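Local coordinates for conserved hypothetical secreted protein (Helicobacter pylori, PDB 4RNZ), which probably acts as a zinc-dependent M23B metallopeptidase that trims peptidoglycan and so helps determine the shape of the bacterial cell, at residues A[86-97]-A[134-145]. Sequence-based numbering, arbitrary orientation.
Sequences FTRKEKTLLLSL and NDKIAIVYTRDY. With PO4 (phosphate ion), chain G.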
loop_
_atom_site.group_PDB
_atom_site.type_symbol
_atom_site.label_atom_id
_atom_site.label_comp_id
_atom_site.label_asym_id
_atom_site.label_seq_id
_atom_site.Cartn_x
_atom_site.Cartn_y
_atom_site.Cartn_z
ATOM N N PHE A 86 -13.707 4.526 8.743
ATOM C CA PHE A 86 -12.963 5.721 8.392
ATOM C C PHE A 86 -13.742 6.655 7.497
ATOM O O PHE A 86 -14.696 6.243 6.826
ATOM C CB PHE A 86 -11.631 5.343 7.714
ATOM C CG PHE A 86 -11.799 4.588 6.425
ATOM C CD1 PHE A 86 -12.008 5.266 5.226
ATOM C CD2 PHE A 86 -11.742 3.199 6.401
ATOM C CE1 PHE A 86 -12.172 4.573 4.046
ATOM C CE2 PHE A 86 -11.903 2.495 5.215
ATOM C CZ PHE A 86 -12.114 3.181 4.035
ATOM N N THR A 87 -13.300 7.910 7.497
ATOM C CA THR A 87 -13.837 8.940 6.618
ATOM C C THR A 87 -12.792 9.263 5.539
ATOM O O THR A 87 -11.586 9.249 5.803
ATOM C CB THR A 87 -14.219 10.199 7.433
ATOM O OG1 THR A 87 -15.269 9.843 8.340
ATOM C CG2 THR A 87 -14.746 11.285 6.538
ATOM N N ARG A 88 -13.254 9.529 4.327
ATOM C CA ARG A 88 -12.352 9.799 3.210
ATOM C C ARG A 88 -12.535 11.243 2.742
ATOM O O ARG A 88 -13.658 11.661 2.525
ATOM C CB ARG A 88 -12.653 8.785 2.116
ATOM C CG ARG A 88 -11.812 8.883 0.868
ATOM C CD ARG A 88 -11.989 7.609 0.064
ATOM N NE ARG A 88 -11.185 6.559 0.669
ATOM C CZ ARG A 88 -11.308 5.261 0.420
ATOM N NH1 ARG A 88 -12.224 4.814 -0.424
ATOM N NH2 ARG A 88 -10.498 4.399 1.026
ATOM N N LYS A 89 -11.458 12.019 2.652
ATOM C CA LYS A 89 -11.518 13.375 2.086
ATOM C C LYS A 89 -10.781 13.429 0.742
ATOM O O LYS A 89 -9.691 12.876 0.615
ATOM C CB LYS A 89 -10.834 14.382 2.985
ATOM C CG LYS A 89 -11.350 14.458 4.408
ATOM C CD LYS A 89 -10.640 15.591 5.124
ATOM C CE LYS A 89 -10.951 15.608 6.609
ATOM N NZ LYS A 89 -10.421 16.876 7.193
ATOM N N GLU A 90 -11.354 14.142 -0.218
ATOM C CA GLU A 90 -10.740 14.337 -1.529
ATOM C C GLU A 90 -10.291 15.777 -1.666
ATOM O O GLU A 90 -11.009 16.705 -1.272
ATOM C CB GLU A 90 -11.747 13.985 -2.611
ATOM C CG GLU A 90 -11.204 13.986 -4.035
ATOM C CD GLU A 90 -12.294 13.742 -5.039
ATOM O OE1 GLU A 90 -13.343 14.412 -4.945
ATOM O OE2 GLU A 90 -12.117 12.873 -5.901
ATOM N N LYS A 91 -9.094 15.958 -2.223
ATOM C CA LYS A 91 -8.528 17.280 -2.504
ATOM C C LYS A 91 -7.978 17.330 -3.912
ATOM O O LYS A 91 -7.628 16.294 -4.494
ATOM C CB LYS A 91 -7.389 17.626 -1.550
ATOM C CG LYS A 91 -7.837 17.780 -0.108
ATOM C CD LYS A 91 -6.858 18.586 0.726
ATOM C CE LYS A 91 -7.549 19.157 1.959
ATOM N NZ LYS A 91 -8.189 18.069 2.748
ATOM N N THR A 92 -7.864 18.554 -4.423
ATOM C CA THR A 92 -7.169 18.810 -5.673
ATOM C C THR A 92 -6.021 19.773 -5.486
ATOM O O THR A 92 -6.216 20.950 -5.142
ATOM C CB THR A 92 -8.123 19.369 -6.724
ATOM O OG1 THR A 92 -9.195 18.445 -6.910
ATOM C CG2 THR A 92 -7.402 19.576 -8.065
ATOM N N LEU A 93 -4.815 19.276 -5.720
ATOM C CA LEU A 93 -3.640 20.110 -5.759
ATOM C C LEU A 93 -3.440 20.621 -7.188
ATOM O O LEU A 93 -3.351 19.829 -8.135
ATOM C CB LEU A 93 -2.404 19.317 -5.351
ATOM C CG LEU A 93 -1.053 20.016 -5.489
ATOM C CD1 LEU A 93 -0.967 21.261 -4.620
ATOM C CD2 LEU A 93 0.034 19.030 -5.105
ATOM N N LEU A 94 -3.376 21.939 -7.330
ATOM C CA LEU A 94 -2.945 22.585 -8.578
ATOM C C LEU A 94 -1.641 23.341 -8.332
ATOM O O LEU A 94 -1.517 24.135 -7.388
ATOM C CB LEU A 94 -4.006 23.551 -9.065
ATOM C CG LEU A 94 -5.420 23.014 -9.231
ATOM C CD1 LEU A 94 -6.345 24.173 -9.581
ATOM C CD2 LEU A 94 -5.490 21.929 -10.295
ATOM N N LEU A 95 -0.661 23.126 -9.187
ATOM C CA LEU A 95 0.658 23.650 -8.901
ATOM C C LEU A 95 1.333 24.168 -10.168
ATOM O O LEU A 95 1.253 23.524 -11.226
ATOM C CB LEU A 95 1.454 22.517 -8.282
ATOM C CG LEU A 95 2.761 22.780 -7.578
ATOM C CD1 LEU A 95 2.893 21.727 -6.486
ATOM C CD2 LEU A 95 3.919 22.716 -8.576
ATOM N N SER A 96 1.975 25.332 -10.057
ATOM C CA SER A 96 2.882 25.827 -11.106
ATOM C C SER A 96 4.293 25.654 -10.581
ATOM O O SER A 96 4.627 26.198 -9.544
ATOM C CB SER A 96 2.608 27.304 -11.442
ATOM O OG SER A 96 3.549 27.770 -12.394
ATOM N N LEU A 97 5.121 24.877 -11.269
ATOM C CA LEU A 97 6.456 24.577 -10.758
ATOM C C LEU A 97 7.353 25.831 -10.519
ATOM O O LEU A 97 7.525 26.669 -11.395
ATOM C CB LEU A 97 7.142 23.604 -11.711
ATOM C CG LEU A 97 8.408 22.929 -11.210
ATOM C CD1 LEU A 97 8.094 21.983 -10.060
ATOM C CD2 LEU A 97 9.069 22.160 -12.339
ATOM N N ASN A 134 7.329 26.921 -14.142
ATOM C CA ASN A 134 6.005 27.229 -14.689
ATOM C C ASN A 134 5.277 26.078 -15.415
ATOM O O ASN A 134 4.165 26.266 -15.878
ATOM C CB ASN A 134 6.038 28.508 -15.559
ATOM C CG ASN A 134 6.629 29.717 -14.817
ATOM O OD1 ASN A 134 7.364 30.507 -15.397
ATOM N ND2 ASN A 134 6.320 29.855 -13.538
ATOM N N ASP A 135 5.873 24.890 -15.498
ATOM C CA ASP A 135 5.102 23.723 -15.921
ATOM C C ASP A 135 4.080 23.374 -14.824
ATOM O O ASP A 135 4.276 23.697 -13.655
ATOM C CB ASP A 135 6.009 22.540 -16.209
ATOM C CG ASP A 135 6.742 22.683 -17.526
ATOM O OD1 ASP A 135 6.270 23.445 -18.370
ATOM O OD2 ASP A 135 7.771 22.018 -17.719
ATOM N N LYS A 136 2.982 22.752 -15.216
ATOM C CA LYS A 136 1.901 22.464 -14.275
ATOM C C LYS A 136 1.926 21.015 -13.757
ATOM O O LYS A 136 2.335 20.079 -14.465
ATOM C CB LYS A 136 0.564 22.768 -14.895
ATOM C CG LYS A 136 0.461 24.173 -15.461
ATOM C CD LYS A 136 -0.895 24.383 -16.111
ATOM C CE LYS A 136 -1.047 23.648 -17.447
ATOM N NZ LYS A 136 -0.376 24.329 -18.600
ATOM N N ILE A 137 1.538 20.870 -12.490
ATOM C CA ILE A 137 1.283 19.563 -11.868
ATOM C C ILE A 137 -0.070 19.666 -11.136
ATOM O O ILE A 137 -0.267 20.590 -10.340
ATOM C CB ILE A 137 2.381 19.173 -10.857
ATOM C CG1 ILE A 137 3.740 19.119 -11.535
ATOM C CG2 ILE A 137 2.068 17.812 -10.196
ATOM C CD1 ILE A 137 4.894 18.863 -10.600
ATOM N N ALA A 138 -0.984 18.742 -11.436
ATOM C CA ALA A 138 -2.232 18.603 -10.744
ATOM C C ALA A 138 -2.329 17.194 -10.149
ATOM O O ALA A 138 -1.912 16.220 -10.782
ATOM C CB ALA A 138 -3.388 18.830 -11.691
ATOM N N ILE A 139 -2.843 17.100 -8.928
ATOM C CA ILE A 139 -3.124 15.798 -8.307
ATOM C C ILE A 139 -4.483 15.860 -7.639
ATOM O O ILE A 139 -4.719 16.730 -6.798
ATOM C CB ILE A 139 -2.082 15.417 -7.234
ATOM C CG1 ILE A 139 -0.668 15.752 -7.711
ATOM C CG2 ILE A 139 -2.226 13.936 -6.836
ATOM C CD1 ILE A 139 0.431 15.377 -6.755
ATOM N N VAL A 140 -5.373 14.944 -8.007
ATOM C CA VAL A 140 -6.582 14.733 -7.252
ATOM C C VAL A 140 -6.340 13.501 -6.390
ATOM O O VAL A 140 -6.048 12.420 -6.908
ATOM C CB VAL A 140 -7.794 14.446 -8.120
ATOM C CG1 VAL A 140 -9.014 14.213 -7.233
ATOM C CG2 VAL A 140 -8.047 15.585 -9.103
ATOM N N TYR A 141 -6.451 13.660 -5.073
ATOM C CA TYR A 141 -6.138 12.540 -4.184
ATOM C C TYR A 141 -7.053 12.494 -2.994
ATOM O O TYR A 141 -7.574 13.526 -2.548
ATOM C CB TYR A 141 -4.710 12.624 -3.689
ATOM C CG TYR A 141 -4.390 13.814 -2.837
ATOM C CD1 TYR A 141 -4.099 15.040 -3.407
ATOM C CD2 TYR A 141 -4.382 13.725 -1.457
ATOM C CE1 TYR A 141 -3.771 16.127 -2.632
ATOM C CE2 TYR A 141 -4.069 14.814 -0.670
ATOM C CZ TYR A 141 -3.764 16.017 -1.269
ATOM O OH TYR A 141 -3.439 17.114 -0.513
ATOM N N THR A 142 -7.199 11.291 -2.458
ATOM C CA THR A 142 -7.961 11.082 -1.241
ATOM C C THR A 142 -7.052 10.654 -0.118
ATOM O O THR A 142 -5.943 10.149 -0.337
ATOM C CB THR A 142 -9.054 10.031 -1.408
ATOM O OG1 THR A 142 -8.481 8.741 -1.645
ATOM C CG2 THR A 142 -9.989 10.389 -2.539
ATOM N N ARG A 143 -7.531 10.886 1.093
ATOM C CA ARG A 143 -6.821 10.489 2.310
ATOM C C ARG A 143 -7.895 9.918 3.242
ATOM O O ARG A 143 -9.066 10.366 3.173
ATOM C CB ARG A 143 -6.184 11.729 2.888
ATOM C CG ARG A 143 -4.816 11.588 3.475
ATOM C CD ARG A 143 -4.405 12.883 4.201
ATOM N NE ARG A 143 -3.794 13.961 3.392
ATOM C CZ ARG A 143 -2.608 13.886 2.777
ATOM N NH1 ARG A 143 -1.924 12.758 2.800
ATOM N NH2 ARG A 143 -2.109 14.939 2.102
ATOM N N ASP A 144 -7.537 8.923 4.057
ATOM C CA ASP A 144 -8.512 8.302 4.962
ATOM C C ASP A 144 -8.255 8.786 6.393
ATOM O O ASP A 144 -7.106 8.962 6.787
ATOM C CB ASP A 144 -8.471 6.781 4.886
ATOM C CG ASP A 144 -8.966 6.230 3.571
ATOM O OD1 ASP A 144 -9.683 6.902 2.823
ATOM O OD2 ASP A 144 -8.656 5.068 3.300
ATOM N N TYR A 145 -9.331 9.010 7.143
ATOM C CA TYR A 145 -9.251 9.619 8.474
ATOM C C TYR A 145 -10.015 8.798 9.508
ATOM O O TYR A 145 -11.096 8.290 9.221
ATOM C CB TYR A 145 -9.883 11.012 8.453
ATOM C CG TYR A 145 -9.116 12.005 7.632
ATOM C CD1 TYR A 145 -9.245 12.042 6.240
ATOM C CD2 TYR A 145 -8.270 12.909 8.227
ATOM C CE1 TYR A 145 -8.529 12.964 5.477
ATOM C CE2 TYR A 145 -7.554 13.841 7.471
ATOM C CZ TYR A 145 -7.682 13.856 6.103
ATOM O OH TYR A 145 -6.963 14.790 5.355
HETATM P P PO4 G . -6.854 17.836 6.828
HETATM O O1 PO4 G . -5.988 16.682 6.342
HETATM O O2 PO4 G . -5.928 18.910 7.352
HETATM O O3 PO4 G . -7.800 17.405 7.928
HETATM O O4 PO4 G . -7.729 18.426 5.747
HETATM O O HOH W 1 -7.281 14.354 0.288
HETATM O O HOH W 2 1.744 27.111 -15.129
#
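Asn-134 begins the pairing: its N donates to Leu-97 O (2.8 Å), while Leu-97 N reaches Asp-135 O, so the ladder already holds where the chain enters strand 136-145. From here ten antiparallel bridges join it to strand 87-96. Branched and aliphatic residues suit the middle, where one face is covered by helices 101-109 and 112-121: Ile-137 lies beside Leu-95, and Ile-139 CD1 meets Leu-93 CD2 at 4.0 Å; Ile-139 packs on Leu-114 and Leu-118 of helix 112-121, Leu-93 on Ala-108 of helix 101-109. On the other face the small Ala-138 leaves room for Leu-94 CD2, and Val-140 spreads its methyls between Glu-90 and Thr-92. Tyr-141, on the helix-covered face, offers one ring face to Lys-91 CB. Beyond Thr-142, which packs on Arg-88 CG, Arg-143 forms a salt bridge through NH1 with Asp-111. Asp-144 takes Arg-88 side-on: NE binds OD1 (2.6 Å) and NH2 binds OD2 (3.0 Å), each through a syn lone pair, with the planes 24° apart. The Phe-86 ring stacks on the same carboxylate. Tyr-145 ends the walk with one ring face turned to Lys-89, whose chain, extended beyond CG, lays CE 3.7 Å from the ring centroid and NZ 4.4 Å from it, a cation-pi contact. Lys-89 NZ and Lys-91 NZ also bind a phosphate, probably from the crystallisation liquor. The whole is a long antiparallel strand pair with a helical connection, in a sheet that strand 357-361 extends beside strand 87-96.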